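Local coordinates for DNA primase (Aquifex aeolicus, PDB 2AU3), which probably synthesises the short RNA primers from which DNA polymerase starts during DNA replication, at residues Pro329-Phe332 with Ile333-Phe336; Arg382-Ala385 with Leu386-Phe390. All blocks are in the same frame, centred on the assembly; numbering follows the deposited sequence.

How the interactions relate
Both interactions are local contacts within single helices. Interaction 1 lies in helix 329-336, which follows the last strand of the TOPRIM sheet, and interaction 2 in helix 380-394 of the helical domain. Their centres are 37 Å apart, the nearest atoms are about 25 Å apart, and the two do not touch. Only interaction 1 comes near the predicted magnesium sites. The side chain of Pro329 is about 4 Å from that of Asp295 and about 6 Å from that of Glu251. In both, side chains three or four residues apart meet. Interaction 1 has an acid-lysine network and a phenylalanine pair. Interaction 2 sets a leucine on an arginine and a serine on a carbonyl.

Interaction 1. Residues Pro329-Phe332 with Ile333-Phe336; sequences PDEF and IKEF
Lys334 with Asp330 and Glu331, and Phe336 with Phe332, make local side-chain contacts along the short helix 329-336, which follows the last strand of the mixed TOPRIM sheet. Lys334 carries the polar side. Its NZ forms a salt bridge with Asp330 OD2, one turn earlier, and another with Glu331 OE1 at 3.4 Å. The modelled NZ sits too close to the Asp330 carboxylate, so its exact place is doubtful. The Lys334 chain bends at chi3 (-53°) and again at chi4, which turns its end back toward the two acids. Lys334 CE also lies 3.3 Å from Glu331 OE1. Asp330 has a second charged partner, because its OD1 pairs with Arg258. Through Asp330 the network of Asp330, Glu331 and Lys334 is tied to helix 253-261.

Phe332 and Phe336 form an i to i+4 aromatic pair. Their centroids are 4.8 Å apart and the planes are inclined at 45°. Phe336 CD2 stands over one face of the Phe332 ring, toward its rim, 3.6 Å from CE1. Phe336 CB makes a CH-pi contact with the same ring, 4.3 Å from its centroid. Phe332 holds CG anti to the backbone N (chi1 -170°), beside the carbonyl carbon, which directs the ring along the helix to meet Phe336. The Phe332 ring also touches Leu323, Pro324 and Leu341, so it lies between helix 329-336, the preceding loop and helix 338-347.

The backbone has regular alpha-helical bonds. Ile333 N donates to Pro329 O at 2.9 Å, and Phe336 N to Phe332 O at 2.9 Å. The latter oxygen also receives a weak bond from Glu335 N at 3.3 Å. Ile333 lays CG1 and CD1 alongside Pro329 O and packs on Leu341. Pro329 itself touches Asp295, a predicted magnesium ligand, and Leu259.

Interaction 2. Residues Arg382-Ala385 with Leu386-Phe390; sequences RRFA and LASEF
Leu386 and Arg382 make the main carbon contact of this turn of helix 380-394, in the helical domain. Leu386 CD2 sits over one face of the Arg382 guanidinium, toward its rim, 3.5 Å from NH1. The other methyl of Leu386, CD1, lies beside the aliphatic part of the arginine, 3.9 Å from Arg382 CG. Arg382 bends at chi2 (67°), which folds its chain along the helix and over the leucine. The charged end of Arg382 also has a long, weak ion pair with Glu317. Beyond the two segments, Leu386 packs against Phe370 and Leu374 of helix 363-374 and against Phe352 of helix 351-358. With an alanine at Leu386 both methyls go, and the Arg382 guanidinium would probably lose the carbon under its face, with a gap opened toward Phe370 and Leu374.

Hydrogen bonding centres on Phe384 O, which accepts two bonds from Ser388. Ser388 N comes to 2.7 Å from Phe384 O, and Ser388 OG to 2.8 Å from the same Phe384 O. The two donors approach from opposite faces of the carbonyl plane, and OG lies well above that plane. At chi1 -60° Ser388 sets OG beside its own N, from where it can turn back to the preceding turn. The other turns are held by ordinary helix bonds, such as Leu386 N to Arg382 O at 3.0 Å.

The same hydroxyl oxygen also touches the Phe384 ring. Ser388 OG stands over one face, displaced toward the rim, 3.1 Å from Phe384 CE2. The ring also touches Met398 of helix 398-401.

These contacts divide the helix by chemistry. The Ser388 hydroxyl is satisfied by a carbonyl within its own helix, while Leu386 and Ala387 present carbon to the neighbouring helices.

Interaction 1. Residues Pro329-Phe332 with Ile333-Phe336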
ATOM      1  N   PRO A 329      -3.947 -14.270   9.766  1.00 19.01           N
ATOM      2  CA  PRO A 329      -4.290 -14.628   8.386  1.00 18.08           C
ATOM      3  C   PRO A 329      -3.336 -15.650   7.736  1.00 18.18           C
ATOM      4  O   PRO A 329      -3.809 -16.563   7.083  1.00 17.14           O
ATOM      5  CB  PRO A 329      -4.248 -13.280   7.655  1.00 17.87           C
ATOM      6  CG  PRO A 329      -4.667 -12.306   8.701  1.00 18.07           C
ATOM      7  CD  PRO A 329      -4.090 -12.820  10.009  1.00 18.21           C
ATOM      8  N   ASP A 330      -2.027 -15.480   7.917  1.00 18.24           N
ATOM      9  CA  ASP A 330      -1.015 -16.343   7.327  1.00 19.15           C
ATOM     10  C   ASP A 330      -1.218 -17.825   7.729  1.00 18.97           C
ATOM     11  O   ASP A 330      -1.289 -18.698   6.867  1.00 17.61           O
ATOM     12  CB  ASP A 330       0.357 -15.850   7.788  1.00 19.01           C
ATOM     13  CG  ASP A 330       1.450 -16.785   7.442  1.00 23.25           C
ATOM     14  OD1 ASP A 330       1.489 -17.304   6.283  1.00 23.41           O
ATOM     15  OD2 ASP A 330       2.336 -17.054   8.272  1.00 24.51           O
ATOM     16  N   GLU A 331      -1.347 -18.075   9.035  1.00 18.57           N
ATOM     17  CA  GLU A 331      -1.508 -19.433   9.572  1.00 19.00           C
ATOM     18  C   GLU A 331      -2.849 -20.036   9.198  1.00 17.77           C
ATOM     19  O   GLU A 331      -2.945 -21.233   8.912  1.00 17.31           O
ATOM     20  CB  GLU A 331      -1.337 -19.427  11.101  1.00 19.46           C
ATOM     21  CG  GLU A 331       0.083 -19.080  11.571  1.00 23.91           C
ATOM     22  CD  GLU A 331       1.117 -20.165  11.268  1.00 31.78           C
ATOM     23  OE1 GLU A 331       0.770 -21.203  10.635  1.00 33.37           O
ATOM     24  OE2 GLU A 331       2.306 -19.969  11.644  1.00 34.97           O
ATOM     25  N   PHE A 332      -3.900 -19.211   9.227  1.00 16.99           N
ATOM     26  CA  PHE A 332      -5.209 -19.668   8.749  1.00 15.96           C
ATOM     27  C   PHE A 332      -5.147 -20.152   7.293  1.00 15.70           C
ATOM     28  O   PHE A 332      -5.603 -21.255   6.966  1.00 15.02           O
ATOM     29  CB  PHE A 332      -6.299 -18.603   8.917  1.00 15.39           C
ATOM     30  CG  PHE A 332      -7.687 -19.139   8.652  1.00 15.70           C
ATOM     31  CD1 PHE A 332      -8.483 -19.598   9.687  1.00 14.54           C
ATOM     32  CD2 PHE A 332      -8.161 -19.249   7.358  1.00 15.04           C
ATOM     33  CE1 PHE A 332      -9.749 -20.110   9.438  1.00 15.80           C
ATOM     34  CE2 PHE A 332      -9.398 -19.767   7.096  1.00 12.55           C
ATOM     35  CZ  PHE A 332     -10.211 -20.192   8.134  1.00 16.63           C
ATOM     36  N   ILE A 333      -4.556 -19.338   6.428  1.00 15.18           N
ATOM     37  CA  ILE A 333      -4.405 -19.723   5.018  1.00 14.79           C
ATOM     38  C   ILE A 333      -3.569 -20.970   4.873  1.00 14.73           C
ATOM     39  O   ILE A 333      -3.928 -21.871   4.088  1.00 14.44           O
ATOM     40  CB  ILE A 333      -3.761 -18.588   4.183  1.00 13.95           C
ATOM     41  CG1 ILE A 333      -4.750 -17.443   3.980  1.00 14.84           C
ATOM     42  CG2 ILE A 333      -3.294 -19.131   2.795  1.00 14.53           C
ATOM     43  CD1 ILE A 333      -4.037 -16.100   3.583  1.00 15.09           C
ATOM     44  N   LYS A 334      -2.466 -21.069   5.629  1.00 15.09           N
ATOM     45  CA  LYS A 334      -1.625 -22.272   5.495  1.00 15.71           C
ATOM     46  C   LYS A 334      -2.372 -23.559   5.845  1.00 15.16           C
ATOM     47  O   LYS A 334      -2.202 -24.573   5.170  1.00 14.32           O
ATOM     48  CB  LYS A 334      -0.324 -22.161   6.279  1.00 16.98           C
ATOM     49  CG  LYS A 334       0.750 -21.294   5.542  1.00 19.35           C
ATOM     50  CD  LYS A 334       2.138 -21.345   6.183  1.00 26.64           C
ATOM     51  CE  LYS A 334       2.122 -21.012   7.657  1.00 28.74           C
ATOM     52  NZ  LYS A 334       1.985 -19.542   7.886  1.00 32.32           N
ATOM     53  N   GLU A 335      -3.208 -23.511   6.885  1.00 14.37           N
ATOM     54  CA  GLU A 335      -3.853 -24.732   7.391  1.00 14.47           C
ATOM     55  C   GLU A 335      -5.118 -25.075   6.612  1.00 15.27           C
ATOM     56  O   GLU A 335      -5.382 -26.240   6.292  1.00 13.79           O
ATOM     57  CB  GLU A 335      -4.163 -24.625   8.896  1.00 14.52           C
ATOM     58  CG  GLU A 335      -4.893 -25.846   9.438  1.00 16.65           C
ATOM     59  CD  GLU A 335      -4.896 -25.953  10.959  1.00 18.73           C
ATOM     60  OE1 GLU A 335      -4.318 -25.079  11.636  1.00 18.61           O
ATOM     61  OE2 GLU A 335      -5.486 -26.930  11.476  1.00 20.54           O
ATOM     62  N   PHE A 336      -5.899 -24.046   6.305  1.00 15.89           N
ATOM     63  CA  PHE A 336      -7.226 -24.239   5.716  1.00 16.64           C
ATOM     64  C   PHE A 336      -7.345 -23.839   4.233  1.00 16.15           C
ATOM     65  O   PHE A 336      -8.310 -24.199   3.570  1.00 16.83           O
ATOM     66  CB  PHE A 336      -8.263 -23.501   6.576  1.00 16.69           C
ATOM     67  CG  PHE A 336      -8.247 -23.926   8.044  1.00 17.28           C
ATOM     68  CD1 PHE A 336      -8.684 -25.193   8.406  1.00 17.28           C
ATOM     69  CD2 PHE A 336      -7.786 -23.060   9.044  1.00 19.07           C
ATOM     70  CE1 PHE A 336      -8.679 -25.603   9.753  1.00 17.71           C
ATOM     71  CE2 PHE A 336      -7.789 -23.446  10.397  1.00 18.43           C
ATOM     72  CZ  PHE A 336      -8.242 -24.742  10.746  1.00 18.17           C
TER

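Interaction 2. Residues Arg382-Ala385 with Leu386-Phe390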
ATOM      1  N   ARG A 382     -30.839   5.446  10.058  1.00 27.42           N
ATOM      2  CA  ARG A 382     -30.259   4.128  10.292  1.00 28.86           C
ATOM      3  C   ARG A 382     -30.070   3.881  11.787  1.00 28.66           C
ATOM      4  O   ARG A 382     -30.463   2.817  12.304  1.00 28.29           O
ATOM      5  CB  ARG A 382     -28.917   4.001   9.568  1.00 28.99           C
ATOM      6  CG  ARG A 382     -28.218   2.640   9.747  1.00 33.37           C
ATOM      7  CD  ARG A 382     -28.960   1.458   9.098  1.00 37.68           C
ATOM      8  NE  ARG A 382     -28.189   0.212   9.128  1.00 41.39           N
ATOM      9  CZ  ARG A 382     -28.725  -0.993   9.297  1.00 43.45           C
ATOM     10  NH1 ARG A 382     -30.041  -1.123   9.481  1.00 44.61           N
ATOM     11  NH2 ARG A 382     -27.950  -2.069   9.302  1.00 43.14           N
ATOM     12  N   ARG A 383     -29.498   4.868  12.482  1.00 28.44           N
ATOM     13  CA  ARG A 383     -29.327   4.760  13.924  1.00 28.90           C
ATOM     14  C   ARG A 383     -30.628   4.301  14.584  1.00 28.98           C
ATOM     15  O   ARG A 383     -30.632   3.302  15.301  1.00 28.20           O
ATOM     16  CB  ARG A 383     -28.839   6.070  14.529  1.00 29.17           C
ATOM     17  CG  ARG A 383     -28.383   5.945  15.989  1.00 32.10           C
ATOM     18  CD  ARG A 383     -27.832   7.218  16.592  0.50 33.66           C
ATOM     19  NE  ARG A 383     -27.065   6.937  17.807  0.50 40.12           N
ATOM     20  CZ  ARG A 383     -27.266   7.527  18.992  0.50 41.68           C
ATOM     21  NH1 ARG A 383     -28.216   8.448  19.131  0.50 42.57           N
ATOM     22  NH2 ARG A 383     -26.515   7.199  20.033  0.50 40.53           N
ATOM     23  N   PHE A 384     -31.730   5.008  14.291  1.00 28.88           N
ATOM     24  CA  PHE A 384     -33.024   4.755  14.920  1.00 28.84           C
ATOM     25  C   PHE A 384     -33.587   3.357  14.649  1.00 28.66           C
ATOM     26  O   PHE A 384     -34.176   2.725  15.540  1.00 28.13           O
ATOM     27  CB  PHE A 384     -34.053   5.816  14.494  1.00 29.52           C
ATOM     28  CG  PHE A 384     -35.423   5.575  15.046  1.00 30.89           C
ATOM     29  CD1 PHE A 384     -35.775   6.065  16.301  1.00 34.17           C
ATOM     30  CD2 PHE A 384     -36.353   4.834  14.326  1.00 34.19           C
ATOM     31  CE1 PHE A 384     -37.053   5.835  16.825  1.00 35.60           C
ATOM     32  CE2 PHE A 384     -37.631   4.596  14.831  1.00 36.06           C
ATOM     33  CZ  PHE A 384     -37.980   5.105  16.094  1.00 36.72           C
ATOM     34  N   ALA A 385     -33.461   2.918  13.400  1.00 28.36           N
ATOM     35  CA  ALA A 385     -33.933   1.602  12.975  1.00 28.67           C
ATOM     36  C   ALA A 385     -33.194   0.513  13.722  1.00 28.45           C
ATOM     37  O   ALA A 385     -33.786  -0.493  14.117  1.00 27.59           O
ATOM     38  CB  ALA A 385     -33.730   1.432  11.491  1.00 28.88           C
ATOM     39  N   LEU A 386     -31.894   0.729  13.924  1.00 27.95           N
ATOM     40  CA  LEU A 386     -31.092  -0.228  14.673  1.00 27.94           C
ATOM     41  C   LEU A 386     -31.525  -0.235  16.135  1.00 27.62           C
ATOM     42  O   LEU A 386     -31.721  -1.301  16.716  1.00 27.78           O
ATOM     43  CB  LEU A 386     -29.585   0.054  14.511  1.00 28.02           C
ATOM     44  CG  LEU A 386     -29.024  -0.259  13.113  1.00 27.71           C
ATOM     45  CD1 LEU A 386     -27.615   0.350  12.893  1.00 24.28           C
ATOM     46  CD2 LEU A 386     -29.022  -1.761  12.799  1.00 27.55           C
ATOM     47  N   ALA A 387     -31.722   0.951  16.713  1.00 27.30           N
ATOM     48  CA  ALA A 387     -32.187   1.041  18.088  1.00 27.75           C
ATOM     49  C   ALA A 387     -33.555   0.378  18.223  1.00 28.70           C
ATOM     50  O   ALA A 387     -33.778  -0.385  19.150  1.00 27.63           O
ATOM     51  CB  ALA A 387     -32.237   2.491  18.564  1.00 27.36           C
ATOM     52  N   SER A 388     -34.453   0.648  17.274  1.00 29.96           N
ATOM     53  CA  SER A 388     -35.802   0.089  17.316  1.00 31.83           C
ATOM     54  C   SER A 388     -35.789  -1.432  17.328  1.00 31.80           C
ATOM     55  O   SER A 388     -36.514  -2.045  18.099  1.00 32.15           O
ATOM     56  CB  SER A 388     -36.649   0.600  16.146  1.00 31.84           C
ATOM     57  OG  SER A 388     -36.755   1.999  16.203  1.00 34.17           O
ATOM     58  N   GLU A 389     -34.959  -2.024  16.474  1.00 32.28           N
ATOM     59  CA  GLU A 389     -34.873  -3.477  16.343  1.00 32.59           C
ATOM     60  C   GLU A 389     -34.422  -4.125  17.656  1.00 32.56           C
ATOM     61  O   GLU A 389     -35.010  -5.123  18.101  1.00 32.03           O
ATOM     62  CB  GLU A 389     -33.906  -3.845  15.207  1.00 33.65           C
ATOM     63  CG  GLU A 389     -34.202  -5.160  14.498  1.00 36.51           C
ATOM     64  CD  GLU A 389     -33.090  -5.589  13.531  1.00 41.38           C
ATOM     65  OE1 GLU A 389     -32.446  -4.713  12.906  1.00 41.83           O
ATOM     66  OE2 GLU A 389     -32.865  -6.814  13.383  1.00 43.96           O
ATOM     67  N   PHE A 390     -33.381  -3.547  18.270  1.00 31.79           N
ATOM     68  CA  PHE A 390     -32.846  -4.034  19.537  1.00 31.31           C
ATOM     69  C   PHE A 390     -33.879  -3.876  20.673  1.00 32.03           C
ATOM     70  O   PHE A 390     -34.055  -4.789  21.484  1.00 31.09           O
ATOM     71  CB  PHE A 390     -31.573  -3.276  19.894  1.00 30.54           C
ATOM     72  CG  PHE A 390     -30.666  -4.008  20.842  1.00 29.22           C
ATOM     73  CD1 PHE A 390     -29.581  -4.725  20.363  1.00 27.90           C
ATOM     74  CD2 PHE A 390     -30.865  -3.935  22.219  1.00 28.72           C
ATOM     75  CE1 PHE A 390     -28.709  -5.391  21.239  1.00 29.53           C
ATOM     76  CE2 PHE A 390     -29.999  -4.592  23.108  1.00 29.50           C
ATOM     77  CZ  PHE A 390     -28.919  -5.327  22.615  1.00 28.59           C
TER